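Local structure of novel Thermotoga maritima enzyme TM1112 (Thermotoga maritima, 1O5U) at residues A[35-40]-A[93-98]; A[57-62]-A[71-76]; A[63-68]-A[83-88]. The protein is of unknown function but belongs to the cupin family and is probably an enzyme, with a small beta-barrel fold of two antiparallel sheets. All coordinates share one frame; numbering follows the deposited sequence.

Interaction 1 (A[35-40]-A[93-98]); sequences IWEKEV and PVRKHY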
loop_
_atom_site.group_PDB
_atom_site.type_symbol
_atom_site.label_atom_id
_atom_site.label_comp_id
_atom_site.label_asym_id
_atom_site.label_seq_id
_atom_site.Cartn_x
_atom_site.Cartn_y
_atom_site.Cartn_z
ATOM N N ILE A 35 -0.435 -9.556 7.521
ATOM C CA ILE A 35 -1.647 -9.001 6.945
ATOM C C ILE A 35 -2.109 -7.857 7.833
ATOM O O ILE A 35 -2.094 -7.964 9.064
ATOM C CB ILE A 35 -2.736 -10.092 6.806
ATOM C CG1 ILE A 35 -2.352 -11.101 5.701
ATOM C CG2 ILE A 35 -4.068 -9.422 6.373
ATOM C CD1 ILE A 35 -3.216 -12.395 5.668
ATOM N N TRP A 36 -2.551 -6.785 7.193
ATOM C CA TRP A 36 -3.108 -5.589 7.821
ATOM C C TRP A 36 -4.444 -5.275 7.138
ATOM O O TRP A 36 -4.598 -5.412 5.918
ATOM C CB TRP A 36 -2.177 -4.424 7.631
ATOM C CG TRP A 36 -2.606 -3.106 8.210
ATOM C CD1 TRP A 36 -2.371 -2.664 9.448
ATOM C CD2 TRP A 36 -3.195 -2.020 7.501
ATOM N NE1 TRP A 36 -2.830 -1.376 9.590
ATOM C CE2 TRP A 36 -3.354 -0.963 8.404
ATOM C CE3 TRP A 36 -3.633 -1.843 6.197
ATOM C CZ2 TRP A 36 -3.886 0.246 8.041
ATOM C CZ3 TRP A 36 -4.187 -0.647 5.840
ATOM C CH2 TRP A 36 -4.305 0.393 6.767
ATOM N N GLU A 37 -5.424 -4.887 7.939
ATOM C CA GLU A 37 -6.727 -4.501 7.425
ATOM C C GLU A 37 -7.157 -3.181 8.044
ATOM O O GLU A 37 -6.839 -2.891 9.200
ATOM C CB GLU A 37 -7.753 -5.555 7.856
ATOM C CG GLU A 37 -7.582 -6.876 7.200
ATOM C CD GLU A 37 -8.750 -7.811 7.542
ATOM O OE1 GLU A 37 -9.847 -7.642 6.994
ATOM O OE2 GLU A 37 -8.557 -8.687 8.373
ATOM N N LYS A 38 -7.993 -2.455 7.332
ATOM C CA LYS A 38 -8.481 -1.169 7.810
ATOM C C LYS A 38 -9.843 -0.914 7.212
ATOM O O LYS A 38 -10.065 -1.113 6.017
ATOM C CB LYS A 38 -7.567 -0.043 7.397
ATOM C CG LYS A 38 -7.800 1.296 8.057
ATOM C CD LYS A 38 -7.418 1.208 9.474
ATOM C CE LYS A 38 -7.363 2.517 10.111
ATOM N NZ LYS A 38 -8.697 3.015 10.303
ATOM N N GLU A 39 -10.748 -0.427 8.065
ATOM C CA GLU A 39 -12.099 -0.115 7.651
ATOM C C GLU A 39 -12.108 1.237 6.949
ATOM O O GLU A 39 -11.124 1.942 6.983
ATOM C CB GLU A 39 -13.014 -0.062 8.890
ATOM C CG GLU A 39 -12.764 1.163 9.749
ATOM C CD GLU A 39 -11.480 1.139 10.618
ATOM O OE1 GLU A 39 -10.779 0.078 10.787
ATOM O OE2 GLU A 39 -11.222 2.219 11.225
ATOM N N VAL A 40 -13.248 1.639 6.374
ATOM C CA VAL A 40 -13.382 2.979 5.776
ATOM C C VAL A 40 -13.048 4.046 6.844
ATOM O O VAL A 40 -13.595 4.023 7.952
ATOM C CB VAL A 40 -14.805 3.173 5.207
ATOM C CG1 VAL A 40 -15.108 4.633 4.866
ATOM C CG2 VAL A 40 -15.004 2.224 4.023
ATOM N N PRO A 93 -13.030 -1.031 2.400
ATOM C CA PRO A 93 -12.187 -1.695 3.404
ATOM C C PRO A 93 -11.013 -2.446 2.813
ATOM O O PRO A 93 -11.175 -3.254 1.876
ATOM C CB PRO A 93 -13.163 -2.645 4.103
ATOM C CG PRO A 93 -14.443 -2.014 3.919
ATOM C CD PRO A 93 -14.463 -1.267 2.649
ATOM N N VAL A 94 -9.841 -2.220 3.398
ATOM C CA VAL A 94 -8.565 -2.699 2.830
ATOM C C VAL A 94 -8.083 -3.905 3.567
ATOM O O VAL A 94 -8.257 -3.982 4.783
ATOM C CB VAL A 94 -7.507 -1.595 2.606
ATOM C CG1 VAL A 94 -8.053 -0.580 1.696
ATOM C CG2 VAL A 94 -7.060 -0.935 3.847
ATOM N N ARG A 95 -7.546 -4.877 2.819
ATOM C CA ARG A 95 -6.781 -6.018 3.346
ATOM C C ARG A 95 -5.527 -6.134 2.519
ATOM O O ARG A 95 -5.576 -6.134 1.297
ATOM C CB ARG A 95 -7.555 -7.324 3.304
ATOM C CG ARG A 95 -6.806 -8.483 3.827
ATOM C CD ARG A 95 -7.629 -9.762 3.924
ATOM N NE ARG A 95 -8.816 -9.567 4.726
ATOM C CZ ARG A 95 -10.019 -10.003 4.430
ATOM N NH1 ARG A 95 -11.013 -9.716 5.245
ATOM N NH2 ARG A 95 -10.254 -10.714 3.338
ATOM N N LYS A 96 -4.375 -6.198 3.171
ATOM C CA LYS A 96 -3.115 -6.263 2.431
ATOM C C LYS A 96 -2.089 -7.093 3.147
ATOM O O LYS A 96 -2.142 -7.254 4.400
ATOM C CB LYS A 96 -2.570 -4.850 2.204
ATOM C CG LYS A 96 -2.131 -4.164 3.413
ATOM C CD LYS A 96 -1.830 -2.683 3.178
ATOM C CE LYS A 96 -0.789 -2.213 4.187
ATOM N NZ LYS A 96 -0.179 -0.921 3.711
ATOM N N HIS A 97 -1.172 -7.649 2.356
ATOM C CA HIS A 97 0.110 -8.198 2.857
ATOM C C HIS A 97 1.142 -7.059 2.828
ATOM O O HIS A 97 1.133 -6.252 1.875
ATOM C CB HIS A 97 0.585 -9.364 1.963
ATOM C CG HIS A 97 -0.137 -10.657 2.201
ATOM N ND1 HIS A 97 0.170 -11.490 3.255
ATOM C CD2 HIS A 97 -1.123 -11.277 1.503
ATOM C CE1 HIS A 97 -0.631 -12.546 3.236
ATOM N NE2 HIS A 97 -1.422 -12.450 2.171
ATOM N N TYR A 98 2.026 -6.978 3.834
ATOM C CA TYR A 98 2.998 -5.879 3.897
ATOM C C TYR A 98 4.348 -6.347 4.381
ATOM O O TYR A 98 4.447 -7.283 5.164
ATOM C CB TYR A 98 2.480 -4.681 4.722
ATOM C CG TYR A 98 2.451 -4.955 6.189
ATOM C CD1 TYR A 98 3.556 -4.690 6.999
ATOM C CD2 TYR A 98 1.355 -5.553 6.770
ATOM C CE1 TYR A 98 3.523 -4.996 8.377
ATOM C CE2 TYR A 98 1.316 -5.838 8.114
ATOM C CZ TYR A 98 2.378 -5.575 8.917
ATOM O OH TYR A 98 2.295 -5.915 10.275
HETATM O O HOH W 1 -0.251 -6.945 10.978
HETATM O O HOH W 2 -10.856 -5.333 5.825
#
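Trp36 and Lys96 face each other as an antiparallel hydrogen-bonded pair, each backbone N giving its hydrogen to the other's carbonyl O. Lys96 can be followed outward from CB. Its chi1 of 68° sets CG between the backbone N and the carbonyl carbon, where CG lies 3.7 Å from Trp36 O and also meets the indole. From there the chain runs extended: CD comes within 3.6 Å of Trp36 CE3, and CE touches that same ring carbon at 3.5 Å. The tip, NZ, passes beyond Trp36 to Trp88 and is covalently linked to an unidentified ligand, probably picked up during crystallisation. Val94, modelled in two conformers, brings CG2 in one of them against Trp36 CZ3 and Lys38 CB.

Strand 35-38 is an outermost strand of the five-stranded sheet of this cupin fold, and 93-98 lies between it and strand 51-55. Because side chains alternate along a strand, the other face carries Ile35, Glu37, Arg95 and His97. There the acid of Glu37 runs along the Arg95 chain in a salt bridge: OE1 of Glu37 accepts a hydrogen bond from NH1 of Arg95 at 3.0 Å and a weak one from NE. The acid is met from above its carboxylate plane, while OE1 sits near the guanidinium plane, the two planes being 78° apart. A water also donates to this OE1 and to Val94 O. Farther along, Ile35 CG1 makes a CH-pi contact over one face of the His97 ring, 3.7 Å from its centroid; His97 ND1 is hydrogen-bonded to Trp33 O.

Interaction 2 (A[57-62]-A[71-76]); sequences EGKVEV and VIEKGD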
loop_
_atom_site.group_PDB
_atom_site.type_symbol
_atom_site.label_atom_id
_atom_site.label_comp_id
_atom_site.label_asym_id
_atom_site.label_seq_id
_atom_site.Cartn_x
_atom_site.Cartn_y
_atom_site.Cartn_z
ATOM N N GLU A 57 -7.737 -6.742 -1.007
ATOM C CA GLU A 57 -9.051 -6.161 -1.142
ATOM C C GLU A 57 -8.975 -4.688 -0.820
ATOM O O GLU A 57 -8.152 -4.273 -0.024
ATOM C CB GLU A 57 -10.045 -6.784 -0.157
ATOM C CG GLU A 57 -10.242 -8.283 -0.263
ATOM C CD GLU A 57 -10.940 -8.722 -1.566
ATOM O OE1 GLU A 57 -11.599 -7.913 -2.258
ATOM O OE2 GLU A 57 -10.817 -9.924 -1.899
ATOM N N GLY A 58 -9.869 -3.916 -1.425
ATOM C CA GLY A 58 -10.060 -2.537 -1.009
ATOM C C GLY A 58 -9.639 -1.495 -2.003
ATOM O O GLY A 58 -9.296 -1.816 -3.146
ATOM N N LYS A 59 -9.734 -0.263 -1.568
ATOM C CA LYS A 59 -9.477 0.909 -2.430
ATOM C C LYS A 59 -9.137 2.040 -1.503
ATOM O O LYS A 59 -9.896 2.340 -0.560
ATOM C CB LYS A 59 -10.677 1.292 -3.260
ATOM C CG LYS A 59 -10.426 2.535 -4.163
ATOM C CD LYS A 59 -11.605 2.912 -4.965
ATOM C CE LYS A 59 -11.247 3.993 -5.931
ATOM N NZ LYS A 59 -12.463 4.414 -6.790
ATOM N N VAL A 60 -8.019 2.708 -1.786
ATOM C CA VAL A 60 -7.520 3.794 -0.974
ATOM C C VAL A 60 -7.046 4.917 -1.867
ATOM O O VAL A 60 -6.440 4.637 -2.897
ATOM C CB VAL A 60 -6.311 3.357 -0.131
ATOM C CG1 VAL A 60 -5.903 4.443 0.845
ATOM C CG2 VAL A 60 -6.636 2.086 0.629
ATOM N N GLU A 61 -7.364 6.154 -1.492
ATOM C CA GLU A 61 -6.810 7.366 -2.134
ATOM C C GLU A 61 -5.662 7.841 -1.200
ATOM O O GLU A 61 -5.933 8.126 -0.040
ATOM C CB GLU A 61 -7.853 8.479 -2.246
ATOM C CG GLU A 61 -8.930 8.262 -3.330
ATOM C CD GLU A 61 -10.126 9.236 -3.280
ATOM O OE1 GLU A 61 -10.361 9.921 -2.238
ATOM O OE2 GLU A 61 -10.918 9.276 -4.290
ATOM N N VAL A 62 -4.434 7.923 -1.700
ATOM C CA VAL A 62 -3.310 8.433 -0.871
ATOM C C VAL A 62 -2.925 9.834 -1.405
ATOM O O VAL A 62 -2.822 10.021 -2.589
ATOM C CB VAL A 62 -2.149 7.453 -0.891
ATOM C CG1 VAL A 62 -0.964 7.977 -0.172
ATOM C CG2 VAL A 62 -2.563 6.102 -0.338
ATOM N N VAL A 71 -4.272 6.354 -6.326
ATOM C CA VAL A 71 -5.271 5.408 -5.884
ATOM C C VAL A 71 -4.590 4.051 -5.921
ATOM O O VAL A 71 -3.857 3.688 -6.919
ATOM C CB VAL A 71 -6.499 5.433 -6.823
ATOM C CG1 VAL A 71 -7.437 4.232 -6.579
ATOM C CG2 VAL A 71 -7.242 6.716 -6.622
ATOM N N ILE A 72 -4.846 3.284 -4.882
ATOM C CA ILE A 72 -4.391 1.888 -4.847
ATOM C C ILE A 72 -5.574 0.999 -4.595
ATOM O O ILE A 72 -6.501 1.375 -3.883
ATOM C CB ILE A 72 -3.311 1.673 -3.811
ATOM C CG1 ILE A 72 -3.723 2.184 -2.454
ATOM C CG2 ILE A 72 -2.050 2.418 -4.222
ATOM C CD1 ILE A 72 -2.631 1.985 -1.363
ATOM N N GLU A 73 -5.579 -0.134 -5.249
ATOM C CA GLU A 73 -6.738 -1.009 -5.177
ATOM C C GLU A 73 -6.347 -2.445 -5.339
ATOM O O GLU A 73 -5.141 -2.746 -5.490
ATOM C CB GLU A 73 -7.827 -0.560 -6.130
ATOM C CG GLU A 73 -7.476 -0.550 -7.547
ATOM C CD GLU A 73 -8.420 0.317 -8.398
ATOM O OE1 GLU A 73 -9.339 1.127 -7.926
ATOM O OE2 GLU A 73 -8.189 0.149 -9.575
ATOM N N LYS A 74 -7.349 -3.345 -5.268
ATOM C CA LYS A 74 -7.076 -4.782 -5.245
ATOM C C LYS A 74 -6.146 -5.147 -6.383
ATOM O O LYS A 74 -6.360 -4.774 -7.553
ATOM C CB LYS A 74 -8.411 -5.556 -5.346
ATOM C CG LYS A 74 -8.269 -7.038 -5.409
ATOM C CD LYS A 74 -9.683 -7.659 -5.464
ATOM C CE LYS A 74 -9.634 -9.180 -5.474
ATOM N NZ LYS A 74 -10.951 -9.747 -5.911
ATOM N N GLY A 75 -5.169 -5.963 -6.067
ATOM C CA GLY A 75 -4.223 -6.480 -7.077
ATOM C C GLY A 75 -3.010 -5.642 -7.293
ATOM O O GLY A 75 -2.088 -6.063 -7.983
ATOM N N ASP A 76 -2.942 -4.473 -6.660
ATOM C CA ASP A 76 -1.758 -3.644 -6.772
ATOM C C ASP A 76 -0.659 -4.052 -5.817
ATOM O O ASP A 76 -0.942 -4.382 -4.655
ATOM C CB ASP A 76 -2.101 -2.178 -6.443
ATOM C CG ASP A 76 -2.902 -1.483 -7.526
ATOM O OD1 ASP A 76 -3.451 -0.394 -7.212
ATOM O OD2 ASP A 76 -2.956 -1.909 -8.713
HETATM O O HOH W 3 -10.358 -2.588 -5.676
#
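Strands 58-62 and 71-73 run antiparallel, their axes 4.7 Å apart at an angle of 164°, with Val60 and Ile72 as the hydrogen-bonded pair: Val60 N reaches Ile72 O and Ile72 N reaches Val60 O, both at nearly straight angles. The same two residues pack through their side chains. A chi1 of 52° puts Ile72 CG1 between its backbone N and carbonyl carbon, and this brings CG1 to 3.7 Å from Val60 CB. Its terminal CD1 also touches Val62 CG2 more loosely, while Ile17 and Trp88 meet this apolar face from beyond the two segments.

The two strands form a beta hairpin at the edge of the four-stranded sheet of the cupin fold, with 69-73 as an outermost strand. On its other face Lys59 stretches out fully extended next to Glu73, and Lys59 CE crosses to Val71 CG1 at 3.9 Å. Val71 CG2 lies beside Glu61 CG.

Past the last bridge the pairing weakens. Lys74 N makes only a weak bond to Gly58 O, and a water joins these two atoms by donating to the oxygen and accepting from the nitrogen. A type II turn from Glu73 to Asp76 follows, closed by the backbone bond from Asp76 N to Glu73 O; in addition Asp76 OD1 accepts from Glu73 N at 2.9 Å, and Asp76 OD2 forms a salt bridge with Lys19. Glu57, bent at chi2, brings its carboxylate alongside the end of Lys74, with Glu57 OE1 3.7 Å from Lys74 CD and OE2 4.0 Å from Lys74 NZ, beyond a salt bridge. Were Glu57 an alanine, the Lys74 ammonium would be likely to lose this nearby negative charge, and its CD and CE the carboxylate beside them.

Interaction 3 (A[63-68]-A[83-88]); sequences TTEDGK and GLRCRW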
loop_
_atom_site.group_PDB
_atom_site.type_symbol
_atom_site.label_atom_id
_atom_site.label_comp_id
_atom_site.label_asym_id
_atom_site.label_seq_id
_atom_site.Cartn_x
_atom_site.Cartn_y
_atom_site.Cartn_z
ATOM N N THR A 63 -2.783 10.832 -0.523
ATOM C CA THR A 63 -2.312 12.158 -0.888
ATOM C C THR A 63 -1.055 12.391 -0.067
ATOM O O THR A 63 -1.118 12.355 1.159
ATOM C CB THR A 63 -3.348 13.226 -0.533
ATOM O OG1 THR A 63 -4.574 12.935 -1.235
ATOM C CG2 THR A 63 -2.928 14.567 -1.053
ATOM N N THR A 64 0.057 12.631 -0.742
ATOM C CA THR A 64 1.321 12.854 -0.053
ATOM C C THR A 64 1.370 14.267 0.531
ATOM O O THR A 64 0.556 15.136 0.198
ATOM C CB THR A 64 2.510 12.604 -0.962
ATOM O OG1 THR A 64 2.579 13.587 -2.000
ATOM C CG2 THR A 64 2.403 11.304 -1.643
ATOM N N GLU A 65 2.337 14.503 1.404
ATOM C CA GLU A 65 2.484 15.819 2.013
ATOM C C GLU A 65 2.570 16.940 0.989
ATOM O O GLU A 65 2.054 18.053 1.219
ATOM C CB GLU A 65 3.759 15.838 2.853
ATOM C CG GLU A 65 3.803 16.933 3.874
ATOM C CD GLU A 65 5.093 16.882 4.659
ATOM O OE1 GLU A 65 6.028 16.099 4.278
ATOM O OE2 GLU A 65 5.175 17.649 5.640
ATOM N N ASP A 66 3.244 16.659 -0.130
ATOM C CA ASP A 66 3.382 17.640 -1.203
ATOM C C ASP A 66 2.265 17.651 -2.244
ATOM O O ASP A 66 2.359 18.351 -3.253
ATOM C CB ASP A 66 4.758 17.574 -1.872
ATOM C CG ASP A 66 5.091 16.231 -2.484
ATOM O OD1 ASP A 66 4.264 15.291 -2.599
ATOM O OD2 ASP A 66 6.251 16.046 -2.905
ATOM N N GLY A 67 1.194 16.931 -1.963
ATOM C CA GLY A 67 -0.033 17.061 -2.706
ATOM C C GLY A 67 -0.232 16.025 -3.797
ATOM O O GLY A 67 -1.243 16.059 -4.467
ATOM N N LYS A 68 0.704 15.092 -3.970
ATOM C CA LYS A 68 0.561 14.096 -5.031
ATOM C C LYS A 68 -0.482 13.065 -4.661
ATOM O O LYS A 68 -0.583 12.671 -3.501
ATOM C CB LYS A 68 1.907 13.428 -5.354
ATOM C CG LYS A 68 2.952 14.407 -5.804
ATOM C CD LYS A 68 4.254 13.731 -6.205
ATOM C CE LYS A 68 5.362 14.763 -6.400
ATOM N NZ LYS A 68 6.681 14.114 -6.712
ATOM N N GLY A 83 10.397 7.903 4.978
ATOM C CA GLY A 83 10.324 9.350 5.126
ATOM C C GLY A 83 9.092 9.994 4.497
ATOM O O GLY A 83 8.897 11.203 4.636
ATOM N N LEU A 84 8.263 9.225 3.797
ATOM C CA LEU A 84 7.053 9.797 3.200
ATOM C C LEU A 84 6.005 10.054 4.279
ATOM O O LEU A 84 5.679 9.158 5.076
ATOM C CB LEU A 84 6.475 8.865 2.115
ATOM C CG LEU A 84 5.073 9.162 1.548
ATOM C CD1 LEU A 84 5.101 10.381 0.682
ATOM C CD2 LEU A 84 4.553 7.983 0.761
ATOM N N ARG A 85 5.452 11.264 4.272
ATOM C CA ARG A 85 4.287 11.573 5.055
ATOM C C ARG A 85 3.110 11.752 4.108
ATOM O O ARG A 85 3.206 12.457 3.131
ATOM C CB ARG A 85 4.526 12.854 5.841
ATOM C CG ARG A 85 3.594 13.017 6.982
ATOM C CD ARG A 85 4.040 14.098 7.973
ATOM N NE ARG A 85 5.211 13.705 8.784
ATOM C CZ ARG A 85 6.492 14.095 8.559
ATOM N NH1 ARG A 85 7.461 13.676 9.357
ATOM N NH2 ARG A 85 6.822 14.924 7.566
ATOM N N CYS A 86 1.995 11.105 4.415
ATOM C CA CYS A 86 0.849 11.142 3.551
ATOM C C CYS A 86 -0.401 10.961 4.348
ATOM O O CYS A 86 -0.358 10.769 5.568
ATOM C CB CYS A 86 0.950 10.041 2.490
ATOM S SG CYS A 86 0.951 8.371 3.165
ATOM N N ARG A 87 -1.529 11.086 3.663
ATOM C CA ARG A 87 -2.826 10.813 4.264
ATOM C C ARG A 87 -3.476 9.735 3.446
ATOM O O ARG A 87 -3.474 9.812 2.221
ATOM C CB ARG A 87 -3.680 12.060 4.239
ATOM C CG ARG A 87 -5.001 11.931 4.992
ATOM C CD ARG A 87 -5.492 13.266 5.486
ATOM N NE ARG A 87 -6.744 13.183 6.238
ATOM C CZ ARG A 87 -6.843 13.064 7.569
ATOM N NH1 ARG A 87 -5.777 13.002 8.336
ATOM N NH2 ARG A 87 -8.038 13.004 8.132
ATOM N N TRP A 88 -3.962 8.708 4.132
ATOM C CA TRP A 88 -4.760 7.643 3.573
ATOM C C TRP A 88 -6.245 7.941 3.703
ATOM O O TRP A 88 -6.718 8.316 4.786
ATOM C CB TRP A 88 -4.481 6.316 4.314
ATOM C CG TRP A 88 -3.261 5.560 3.840
ATOM C CD1 TRP A 88 -2.022 6.065 3.653
ATOM C CD2 TRP A 88 -3.180 4.168 3.525
ATOM N NE1 TRP A 88 -1.169 5.074 3.222
ATOM C CE2 TRP A 88 -1.850 3.896 3.143
ATOM C CE3 TRP A 88 -4.084 3.105 3.557
ATOM C CZ2 TRP A 88 -1.447 2.659 2.739
ATOM C CZ3 TRP A 88 -3.661 1.870 3.187
ATOM C CH2 TRP A 88 -2.362 1.646 2.775
HETATM O O HOH W 4 6.681 13.251 2.495
#
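A chi1 of -161° in both Glu65 and Arg85 swings CG away from the backbone N; the glutamate stays extended beyond it, while a bend at chi3 turns the arginine's guanidinium to the carboxylate. Glu65 OE1 meets Arg85 NH2 at 3.6 Å in a long salt bridge. The carboxylate approaches at the guanidinium edge, with the two planes turned 81° apart. A water accepts a hydrogen bond from Arg85 N and donates a weak one to Glu65 OE1.

The backbones here join strands 58-64 and 85-90, neighbours in the four-stranded sheet of the cupin fold. Thr63 and Arg87 form an antiparallel hydrogen-bonded pair, closed by Thr63 N to Arg87 O and by Arg87 N to Thr63 O at 2.8 Å. Glu65 N extends the pairing with a more bent bond to Arg85 O. The chain then leaves the strand through a type I turn from Thr64 to Gly67. Thr64 OG1 accepts a hydrogen bond from Lys68 N, just past the turn; its approach to Asp66 OD1 is so short that the modelled length is doubtful. The Thr64 methyl, CG2, turns instead to Leu84 CD1 at 3.7 Å, the two side chains crossing at about a right angle. Cys86 CB lies against Thr63 O at 3.4 Å, and the guanidinium of Arg87 leads off to salt bridges with Asp44 and Glu42.

Overall arrangement
Interactions 2 and 3 share strand 58-64, which pairs with 69-73 in one and with 85-90 in the other, within the same four-stranded sheet; interaction 1 belongs to the five-stranded sheet. Interaction 2 lies deepest, its centre about 7 Å from the centre of the chain, against about 9 Å for interaction 1 and about 13 Å for interaction 3, whose turn residues are exposed. Interactions 1 and 2 are joined by a probable hydrogen bond from Arg95 N to Glu57 O. Trp88, from the 83-88 segment, reaches Trp36 and Lys96 of interaction 1 and Val60 of interaction 2. The acid-base pairs across the contacts lie toward the exposed side: a close salt bridge in interaction 1, a long one in interaction 3, and mere proximity in interaction 2.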